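Local atomic coordinates of pesticidal crystal protein Cry2Aa (Bacillus thuringiensis serovar kurstaki, PDB entry 1I5P), a protein that binds to midgut epithelial cells of dipteran and lepidopteran larvae and promotes their colloid-osmotic lysis. Residues G55-S58 against S59-K63; Y49-P52 against V53-T56; F624-T627 against N628-P631; K71-L74 against S75-G79. All coordinates share one frame; numbering follows the deposited sequence.

Contact 1: G55-S58 against S59-K63; sequences GTVS and SFLLK
With chi1 at -63°, Ser59 holds OG beside its own backbone N and opposite its carbonyl carbon, a setting that turns the hydroxyl back along the helix to Gly55. Val57 has CG1 anti to its backbone N (chi1 176°), which lays that methyl alongside Leu61. The hydroxyl's use follows from the first torsion: Ser59 OG donates to Gly55 O at 2.8 Å. Gly55 O also takes the helical bond from Ser59 N at 3.0 Å, and the two donors arrive from opposite faces of the carbonyl plane. One residue thus grips one oxygen twice. The neighbouring turns carry ordinary i to i+4 bonds, Leu61 N to Val57 O at 2.8 Å and Leu62 N to Ser58 O at 2.9 Å. Apolar contact is modest: Val57 and Leu61 run side by side in the same direction, with Val57 CG1 4.1 Å from Leu61 CD1. Phe60 brings its ring edge, not its face, to Val57 O, which lies near the ring plane, 3.9 Å from Phe60 CD2. Outward, Val57 and Leu61 rest on Tyr255 of helix 238-259, while Phe60 packs on Ile80 of helix 74-81, as expected for a helix inside the toxin's helical bundle. The buried hydroxyl of Ser59 is satisfied by Gly55 O of its own helix, which probably lowers the cost of burying it.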
loop_
_atom_site.group_PDB
_atom_site.type_symbol
_atom_site.label_atom_id
_atom_site.label_comp_id
_atom_site.label_asym_id
_atom_site.label_seq_id
_atom_site.Cartn_x
_atom_site.Cartn_y
_atom_site.Cartn_z
ATOM N N GLY A 55 8.308 -6.493 6.680
ATOM C CA GLY A 55 6.991 -6.197 7.210
ATOM C C GLY A 55 7.083 -5.659 8.625
ATOM O O GLY A 55 6.367 -4.729 8.990
ATOM N N THR A 56 7.974 -6.242 9.420
ATOM C CA THR A 56 8.162 -5.796 10.793
ATOM C C THR A 56 8.708 -4.370 10.819
ATOM O O THR A 56 8.208 -3.517 11.557
ATOM C CB THR A 56 9.149 -6.705 11.556
ATOM O OG1 THR A 56 8.685 -8.061 11.515
ATOM C CG2 THR A 56 9.255 -6.269 13.012
ATOM N N VAL A 57 9.730 -4.113 10.010
ATOM C CA VAL A 57 10.338 -2.786 9.968
ATOM C C VAL A 57 9.342 -1.713 9.538
ATOM O O VAL A 57 9.257 -0.656 10.161
ATOM C CB VAL A 57 11.552 -2.747 9.013
ATOM C CG1 VAL A 57 12.100 -1.325 8.924
ATOM C CG2 VAL A 57 12.637 -3.691 9.512
ATOM N N SER A 58 8.588 -1.982 8.480
ATOM C CA SER A 58 7.619 -1.003 8.014
ATOM C C SER A 58 6.567 -0.755 9.094
ATOM O O SER A 58 6.206 0.390 9.364
ATOM C CB SER A 58 6.969 -1.475 6.707
ATOM O OG SER A 58 6.430 -2.773 6.848
ATOM N N SER A 59 6.086 -1.824 9.721
ATOM C CA SER A 59 5.088 -1.698 10.778
ATOM C C SER A 59 5.674 -0.848 11.905
ATOM O O SER A 59 5.007 0.026 12.466
ATOM C CB SER A 59 4.710 -3.080 11.310
ATOM O OG SER A 59 4.101 -3.856 10.295
ATOM N N PHE A 60 6.939 -1.117 12.213
ATOM C CA PHE A 60 7.672 -0.396 13.245
ATOM C C PHE A 60 7.756 1.100 12.926
ATOM O O PHE A 60 7.479 1.948 13.778
ATOM C CB PHE A 60 9.079 -0.992 13.360
ATOM C CG PHE A 60 10.051 -0.135 14.123
ATOM C CD1 PHE A 60 10.022 -0.093 15.515
ATOM C CD2 PHE A 60 11.014 0.613 13.447
ATOM C CE1 PHE A 60 10.936 0.675 16.226
ATOM C CE2 PHE A 60 11.937 1.388 14.149
ATOM C CZ PHE A 60 11.898 1.418 15.547
ATOM N N LEU A 61 8.147 1.429 11.699
ATOM C CA LEU A 61 8.261 2.833 11.315
ATOM C C LEU A 61 6.898 3.521 11.354
ATOM O O LEU A 61 6.782 4.659 11.816
ATOM C CB LEU A 61 8.901 2.956 9.928
ATOM C CG LEU A 61 10.350 2.452 9.884
ATOM C CD1 LEU A 61 10.922 2.599 8.470
ATOM C CD2 LEU A 61 11.195 3.235 10.887
ATOM N N LEU A 62 5.865 2.829 10.878
ATOM C CA LEU A 62 4.510 3.374 10.899
ATOM C C LEU A 62 4.124 3.750 12.333
ATOM O O LEU A 62 3.549 4.809 12.567
ATOM C CB LEU A 62 3.514 2.345 10.344
ATOM C CG LEU A 62 3.434 2.190 8.814
ATOM C CD1 LEU A 62 2.668 0.928 8.448
ATOM C CD2 LEU A 62 2.767 3.424 8.215
ATOM N N LYS A 63 4.465 2.890 13.288
ATOM C CA LYS A 63 4.151 3.140 14.694
ATOM C C LYS A 63 4.974 4.267 15.322
ATOM O O LYS A 63 4.502 4.949 16.231
ATOM C CB LYS A 63 4.327 1.856 15.502
ATOM C CG LYS A 63 3.222 0.835 15.275
ATOM C CD LYS A 63 3.432 -0.412 16.111
ATOM C CE LYS A 63 2.204 -1.304 16.087
ATOM N NZ LYS A 63 1.051 -0.737 16.840
#

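Contact 2: Y49-P52 against V53-T56; sequences YVAP and VVGT
Val50 CG1 meets Val54 CG2 at 3.4 Å, tighter than the usual van der Waals separation of two methyls, and the side chains cross at about a right angle. Val54 CG2 also sits against Ala51 O at 3.0 Å; chi1 of -54° sets Val54 CG1 opposite the carbonyl carbon and leaves CG2 between the backbone N and the carbonyl carbon, facing back to the preceding chain. Beside this pair, Ala51 CB touches Val53 CG1 at 4.1 Å. Backbone bonds accompany this methyl packing. Val54 N donates to Ala51 O at 3.0 Å with a fairly straight N-H (158°), although the donor stands above the carbonyl plane. Pro52 O is shared by two weak bonds, from Gly55 N at 2.9 Å with a bent N-H and from Thr56 N at 3.3 Å with a long but straighter one. This is the start of helix 53-65: an i to i+3 bond from Val54 comes before the i to i+4 pattern, and Pro52, which has no N-H to offer, occurs where a helix has no use for one. In the next shell, Val50 leans on Tyr247 and Asn251 of helix 238-259, and Ala51 on Asp92 and Ile93 of helix 88-101. Pro52 packs on Trp38 of helix 31-44, and Lys42 of that helix bonds Val50 O through its NZ.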
loop_
_atom_site.group_PDB
_atom_site.type_symbol
_atom_site.label_atom_id
_atom_site.label_comp_id
_atom_site.label_asym_id
_atom_site.label_seq_id
_atom_site.Cartn_x
_atom_site.Cartn_y
_atom_site.Cartn_z
ATOM N N TYR A 49 8.917 -14.580 -1.628
ATOM C CA TYR A 49 10.344 -14.696 -1.347
ATOM C C TYR A 49 10.683 -13.414 -0.599
ATOM O O TYR A 49 11.841 -13.027 -0.460
ATOM C CB TYR A 49 11.174 -14.825 -2.633
ATOM C CG TYR A 49 11.306 -16.259 -3.097
ATOM C CD1 TYR A 49 10.405 -16.806 -4.007
ATOM C CD2 TYR A 49 12.283 -17.093 -2.556
ATOM C CE1 TYR A 49 10.469 -18.153 -4.364
ATOM C CE2 TYR A 49 12.353 -18.440 -2.903
ATOM C CZ TYR A 49 11.446 -18.965 -3.801
ATOM O OH TYR A 49 11.506 -20.306 -4.114
ATOM N N VAL A 50 9.632 -12.756 -0.122
ATOM C CA VAL A 50 9.778 -11.524 0.639
ATOM C C VAL A 50 10.232 -11.893 2.046
ATOM O O VAL A 50 9.667 -12.784 2.675
ATOM C CB VAL A 50 8.433 -10.749 0.747
ATOM C CG1 VAL A 50 8.583 -9.565 1.708
ATOM C CG2 VAL A 50 8.002 -10.256 -0.621
ATOM N N ALA A 51 11.268 -11.215 2.522
ATOM C CA ALA A 51 11.790 -11.453 3.862
ATOM C C ALA A 51 10.819 -10.802 4.839
ATOM O O ALA A 51 10.568 -9.601 4.761
ATOM C CB ALA A 51 13.172 -10.831 3.998
ATOM N N PRO A 52 10.249 -11.591 5.763
ATOM C CA PRO A 52 9.298 -11.082 6.755
ATOM C C PRO A 52 9.750 -9.850 7.538
ATOM O O PRO A 52 8.916 -9.046 7.954
ATOM C CB PRO A 52 9.074 -12.287 7.667
ATOM C CG PRO A 52 10.360 -13.072 7.518
ATOM C CD PRO A 52 10.549 -13.005 6.029
ATOM N N VAL A 53 11.055 -9.698 7.752
ATOM C CA VAL A 53 11.549 -8.542 8.487
ATOM C C VAL A 53 11.109 -7.217 7.850
ATOM O O VAL A 53 10.933 -6.213 8.548
ATOM C CB VAL A 53 13.094 -8.558 8.587
ATOM C CG1 VAL A 53 13.714 -8.335 7.214
ATOM C CG2 VAL A 53 13.560 -7.495 9.565
ATOM N N VAL A 54 10.926 -7.202 6.532
ATOM C CA VAL A 54 10.525 -5.960 5.870
ATOM C C VAL A 54 9.168 -5.518 6.404
ATOM O O VAL A 54 8.917 -4.323 6.580
ATOM C CB VAL A 54 10.463 -6.112 4.319
ATOM C CG1 VAL A 54 11.794 -6.646 3.796
ATOM C CG2 VAL A 54 9.317 -7.029 3.913
ATOM N N GLY A 55 8.308 -6.493 6.680
ATOM C CA GLY A 55 6.991 -6.197 7.210
ATOM C C GLY A 55 7.083 -5.659 8.625
ATOM O O GLY A 55 6.367 -4.729 8.990
ATOM N N THR A 56 7.974 -6.242 9.420
ATOM C CA THR A 56 8.162 -5.796 10.793
ATOM C C THR A 56 8.708 -4.370 10.819
ATOM O O THR A 56 8.208 -3.517 11.557
ATOM C CB THR A 56 9.149 -6.705 11.556
ATOM O OG1 THR A 56 8.685 -8.061 11.515
ATOM C CG2 THR A 56 9.255 -6.269 13.012
#

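Contact 3: F624-T627 against N628-P631; sequences FVPT and NLPP
Pro626 and Leu629 face each other across a type I beta turn, whose single backbone hydrogen bond runs from Leu629 N to Pro626 O at 3.0 Å. Its N-H is reasonably straight (152°), but the donor lies well above the carbonyl plane, 48° out of it, so the bond does not use a lone-pair direction. Thr627 and Asn628 occupy the two middle positions, with backbone angles that fit this turn type.

Apolar contacts accompany the bond. Leu629 CD1 approaches the proline ring, 3.7 Å from Pro626 CB and 3.9 Å from Pro626 CG, and the two side chains cross at a slant. This approach depends on Leu629 chi1 of -63°, which sets CG opposite the residue's own carbonyl carbon. Just before the proline, Val625 CG1 has a looser contact, 4.4 Å, with Leu629 CB.

Polar atoms take part only through packing. Val625 CG1 is a methyl packed on a carbonyl oxygen, 3.4 Å from Leu629 O. Asn628 OD1 comes back to 3.7 Å from Pro626 CB; that is packing of an oxygen against a ring carbon.

The turn directs the chain out of strand 617-626 near the C-terminus, in the lectin-like jelly-roll sandwich. Tyr491 anchors it through its OH to Thr627 N and also covers Pro626. Val625 packs on Tyr546 of strand 541-550, and Leu629 meets Ser266 in a loop, while Phe624 stacks its ring on Phe494 and pairs with it through backbone hydrogen bonds, tying strand 617-626 to strand 493-496.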
loop_
_atom_site.group_PDB
_atom_site.type_symbol
_atom_site.label_atom_id
_atom_site.label_comp_id
_atom_site.label_asym_id
_atom_site.label_seq_id
_atom_site.Cartn_x
_atom_site.Cartn_y
_atom_site.Cartn_z
ATOM N N PHE A 624 -4.369 15.178 9.008
ATOM C CA PHE A 624 -4.735 15.995 10.155
ATOM C C PHE A 624 -3.609 15.826 11.165
ATOM O O PHE A 624 -3.307 14.710 11.599
ATOM C CB PHE A 624 -6.062 15.530 10.753
ATOM C CG PHE A 624 -7.219 15.636 9.802
ATOM C CD1 PHE A 624 -7.405 14.686 8.811
ATOM C CD2 PHE A 624 -8.103 16.707 9.878
ATOM C CE1 PHE A 624 -8.457 14.794 7.906
ATOM C CE2 PHE A 624 -9.164 16.826 8.969
ATOM C CZ PHE A 624 -9.335 15.864 7.984
ATOM N N VAL A 625 -2.988 16.940 11.524
ATOM C CA VAL A 625 -1.872 16.923 12.450
ATOM C C VAL A 625 -2.185 17.759 13.689
ATOM O O VAL A 625 -2.793 18.825 13.587
ATOM C CB VAL A 625 -0.611 17.480 11.744
ATOM C CG1 VAL A 625 0.595 17.389 12.659
ATOM C CG2 VAL A 625 -0.375 16.702 10.446
ATOM N N PRO A 626 -1.790 17.277 14.878
ATOM C CA PRO A 626 -2.055 18.038 16.097
ATOM C C PRO A 626 -1.523 19.447 15.899
ATOM O O PRO A 626 -0.397 19.639 15.429
ATOM C CB PRO A 626 -1.306 17.242 17.152
ATOM C CG PRO A 626 -1.545 15.832 16.679
ATOM C CD PRO A 626 -1.200 15.969 15.208
ATOM N N THR A 627 -2.350 20.425 16.247
ATOM C CA THR A 627 -2.010 21.835 16.075
ATOM C C THR A 627 -0.686 22.301 16.676
ATOM O O THR A 627 -0.081 23.248 16.181
ATOM C CB THR A 627 -3.138 22.732 16.632
ATOM O OG1 THR A 627 -3.171 22.630 18.061
ATOM C CG2 THR A 627 -4.484 22.281 16.079
ATOM N N ASN A 628 -0.230 21.649 17.736
ATOM C CA ASN A 628 1.017 22.054 18.373
ATOM C C ASN A 628 2.219 21.232 17.928
ATOM O O ASN A 628 3.267 21.252 18.572
ATOM C CB ASN A 628 0.867 21.986 19.896
ATOM C CG ASN A 628 0.318 20.653 20.373
ATOM O OD1 ASN A 628 -0.193 19.858 19.579
ATOM N ND2 ASN A 628 0.402 20.410 21.679
ATOM N N LEU A 629 2.072 20.520 16.817
ATOM C CA LEU A 629 3.161 19.700 16.296
ATOM C C LEU A 629 3.471 20.073 14.857
ATOM O O LEU A 629 3.107 19.355 13.923
ATOM C CB LEU A 629 2.803 18.213 16.378
ATOM C CG LEU A 629 2.574 17.623 17.774
ATOM C CD1 LEU A 629 2.243 16.143 17.645
ATOM C CD2 LEU A 629 3.824 17.814 18.629
ATOM N N PRO A 630 4.134 21.220 14.652
ATOM C CA PRO A 630 4.469 21.631 13.288
ATOM C C PRO A 630 5.484 20.665 12.669
ATOM O O PRO A 630 6.244 20.008 13.381
ATOM C CB PRO A 630 5.039 23.031 13.488
ATOM C CG PRO A 630 5.697 22.925 14.841
ATOM C CD PRO A 630 4.627 22.204 15.631
ATOM N N PRO A 631 5.502 20.556 11.331
ATOM C CA PRO A 631 6.451 19.650 10.665
ATOM C C PRO A 631 7.918 20.069 10.845
ATOM O O PRO A 631 8.219 21.246 11.065
ATOM C CB PRO A 631 5.996 19.693 9.209
ATOM C CG PRO A 631 5.460 21.099 9.076
ATOM C CD PRO A 631 4.631 21.214 10.341
#

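Contact 4: K71-L74 against S75-G79; sequences KRIL and SELWG
Over one face of the Arg72 guanidinium lies Ser75 CB, 3.8 Å above the plane and displaced toward its rim; the closest atom pair is Arg72 NE to Ser75 CB at 4.0 Å. The extended chain beyond CG, with CG anti to the backbone N (chi1 -167°), carries the guanidinium past Ser75. Its nitrogens are engaged beyond the segments, NH1 in a salt bridge with Asp132 and NH2 in a weak hydrogen bond with Asn128, while the Ser75 methylene covers one face. The Trp78 indole turns away from residues 71-74, its NE1 bonding to Gln121 O; here Trp78 brings CB to Leu74 O at 3.4 Å.

Backbone bonds close the first helical turns. Leu77 N gives a nearly linear bond to Ile73 O (2.9 Å, N-H angle 163°), approaching almost straight down the carbonyl, and Trp78 N bonds Leu74 O at 3.0 Å. Residues 73 and 77 also touch through Ile73 CG2 and Leu77 CB at 4.1 Å, their side chains set at a slant. Water 1 accepts from Glu76 N at 3.0 Å and donates weakly to Arg72 O, bridging an early helical N-H to the incoming chain.

The arrangement is that of a helix N-terminus, the beginning of helix 74-81. Asp190 of helix 170-193 takes both Ile73 N and Leu74 N with its two carboxylate oxygens, a negative charge that would probably interact favourably with the helix's N-terminal dipole, and so ties this start to the toxin's helical bundle.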
loop_
_atom_site.group_PDB
_atom_site.type_symbol
_atom_site.label_atom_id
_atom_site.label_comp_id
_atom_site.label_asym_id
_atom_site.label_seq_id
_atom_site.Cartn_x
_atom_site.Cartn_y
_atom_site.Cartn_z
ATOM N N LYS A 71 10.158 9.390 19.468
ATOM C CA LYS A 71 11.192 10.397 19.290
ATOM C C LYS A 71 12.514 9.813 18.795
ATOM O O LYS A 71 13.273 10.487 18.099
ATOM C CB LYS A 71 11.447 11.127 20.616
ATOM C CG LYS A 71 10.276 11.943 21.142
ATOM C CD LYS A 71 10.038 13.184 20.297
ATOM C CE LYS A 71 8.984 14.096 20.928
ATOM N NZ LYS A 71 8.883 15.390 20.206
ATOM N N ARG A 72 12.790 8.565 19.159
ATOM C CA ARG A 72 14.035 7.928 18.762
ATOM C C ARG A 72 13.769 6.611 18.044
ATOM O O ARG A 72 13.157 5.691 18.597
ATOM C CB ARG A 72 14.913 7.693 19.992
ATOM C CG ARG A 72 16.344 7.322 19.674
ATOM C CD ARG A 72 17.135 7.065 20.951
ATOM N NE ARG A 72 18.498 6.618 20.664
ATOM C CZ ARG A 72 19.366 6.221 21.590
ATOM N NH1 ARG A 72 19.020 6.212 22.871
ATOM N NH2 ARG A 72 20.582 5.835 21.233
ATOM N N ILE A 73 14.244 6.529 16.808
ATOM C CA ILE A 73 14.037 5.349 15.983
ATOM C C ILE A 73 15.248 4.434 15.823
ATOM O O ILE A 73 15.138 3.221 15.985
ATOM C CB ILE A 73 13.587 5.758 14.553
ATOM C CG1 ILE A 73 12.248 6.492 14.599
ATOM C CG2 ILE A 73 13.477 4.522 13.667
ATOM C CD1 ILE A 73 11.841 7.105 13.254
ATOM N N LEU A 74 16.395 5.024 15.500
ATOM C CA LEU A 74 17.611 4.261 15.225
ATOM C C LEU A 74 17.999 3.113 16.152
ATOM O O LEU A 74 18.373 2.043 15.676
ATOM C CB LEU A 74 18.807 5.204 15.068
ATOM C CG LEU A 74 19.971 4.570 14.286
ATOM C CD1 LEU A 74 19.515 4.298 12.849
ATOM C CD2 LEU A 74 21.191 5.478 14.299
ATOM N N SER A 75 17.918 3.313 17.462
ATOM C CA SER A 75 18.303 2.244 18.382
ATOM C C SER A 75 17.431 0.996 18.261
ATOM O O SER A 75 17.947 -0.115 18.165
ATOM C CB SER A 75 18.285 2.739 19.826
ATOM O OG SER A 75 18.756 1.720 20.683
ATOM N N GLU A 76 16.115 1.170 18.265
ATOM C CA GLU A 76 15.228 0.024 18.150
ATOM C C GLU A 76 15.250 -0.533 16.733
ATOM O O GLU A 76 15.168 -1.742 16.538
ATOM C CB GLU A 76 13.807 0.412 18.570
ATOM C CG GLU A 76 13.683 0.645 20.073
ATOM C CD GLU A 76 12.361 1.268 20.484
ATOM O OE1 GLU A 76 12.210 1.604 21.678
ATOM O OE2 GLU A 76 11.477 1.425 19.621
ATOM N N LEU A 77 15.378 0.343 15.743
ATOM C CA LEU A 77 15.428 -0.113 14.362
ATOM C C LEU A 77 16.586 -1.089 14.188
ATOM O O LEU A 77 16.428 -2.164 13.607
ATOM C CB LEU A 77 15.614 1.063 13.407
ATOM C CG LEU A 77 15.898 0.657 11.958
ATOM C CD1 LEU A 77 14.758 -0.202 11.416
ATOM C CD2 LEU A 77 16.080 1.908 11.116
ATOM N N TRP A 78 17.751 -0.695 14.698
ATOM C CA TRP A 78 18.962 -1.510 14.625
ATOM C C TRP A 78 18.697 -2.891 15.216
ATOM O O TRP A 78 19.150 -3.908 14.682
ATOM C CB TRP A 78 20.095 -0.831 15.407
ATOM C CG TRP A 78 21.396 -1.582 15.410
ATOM C CD1 TRP A 78 22.416 -1.461 14.510
ATOM C CD2 TRP A 78 21.821 -2.565 16.363
ATOM N NE1 TRP A 78 23.450 -2.301 14.845
ATOM C CE2 TRP A 78 23.110 -2.992 15.977
ATOM C CE3 TRP A 78 21.236 -3.128 17.507
ATOM C CZ2 TRP A 78 23.828 -3.955 16.695
ATOM C CZ3 TRP A 78 21.950 -4.085 18.221
ATOM C CH2 TRP A 78 23.234 -4.489 17.809
ATOM N N GLY A 79 17.950 -2.918 16.317
ATOM C CA GLY A 79 17.638 -4.172 16.988
ATOM C C GLY A 79 16.721 -5.098 16.210
ATOM O O GLY A 79 16.642 -6.287 16.504
HETATM O O HOH W 1 15.397 3.901 19.136
#

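Contacts 1 and 2 are buried and share helix 53-65: residues 49-56 start it, and 55-63 continue it, with centres about 10 Å apart. Contact 4, only partly buried, begins the following helix, 74-81, and meets contact 1 directly, where the ring of Phe60 packs on Ile73 CG2 (3.5 Å from Phe60 CE2) and Val57 on Leu77. Chemistry follows place: methyl packing and backbone bonds, two of them weak, at one helix start, a doubly used carbonyl inside the helix, and water and charged partners at the other start. Contact 3, also partly buried, lies in the beta sandwich, its nearest atoms about 6 Å from contact 4, without touching, and relies on a turn and proline packing.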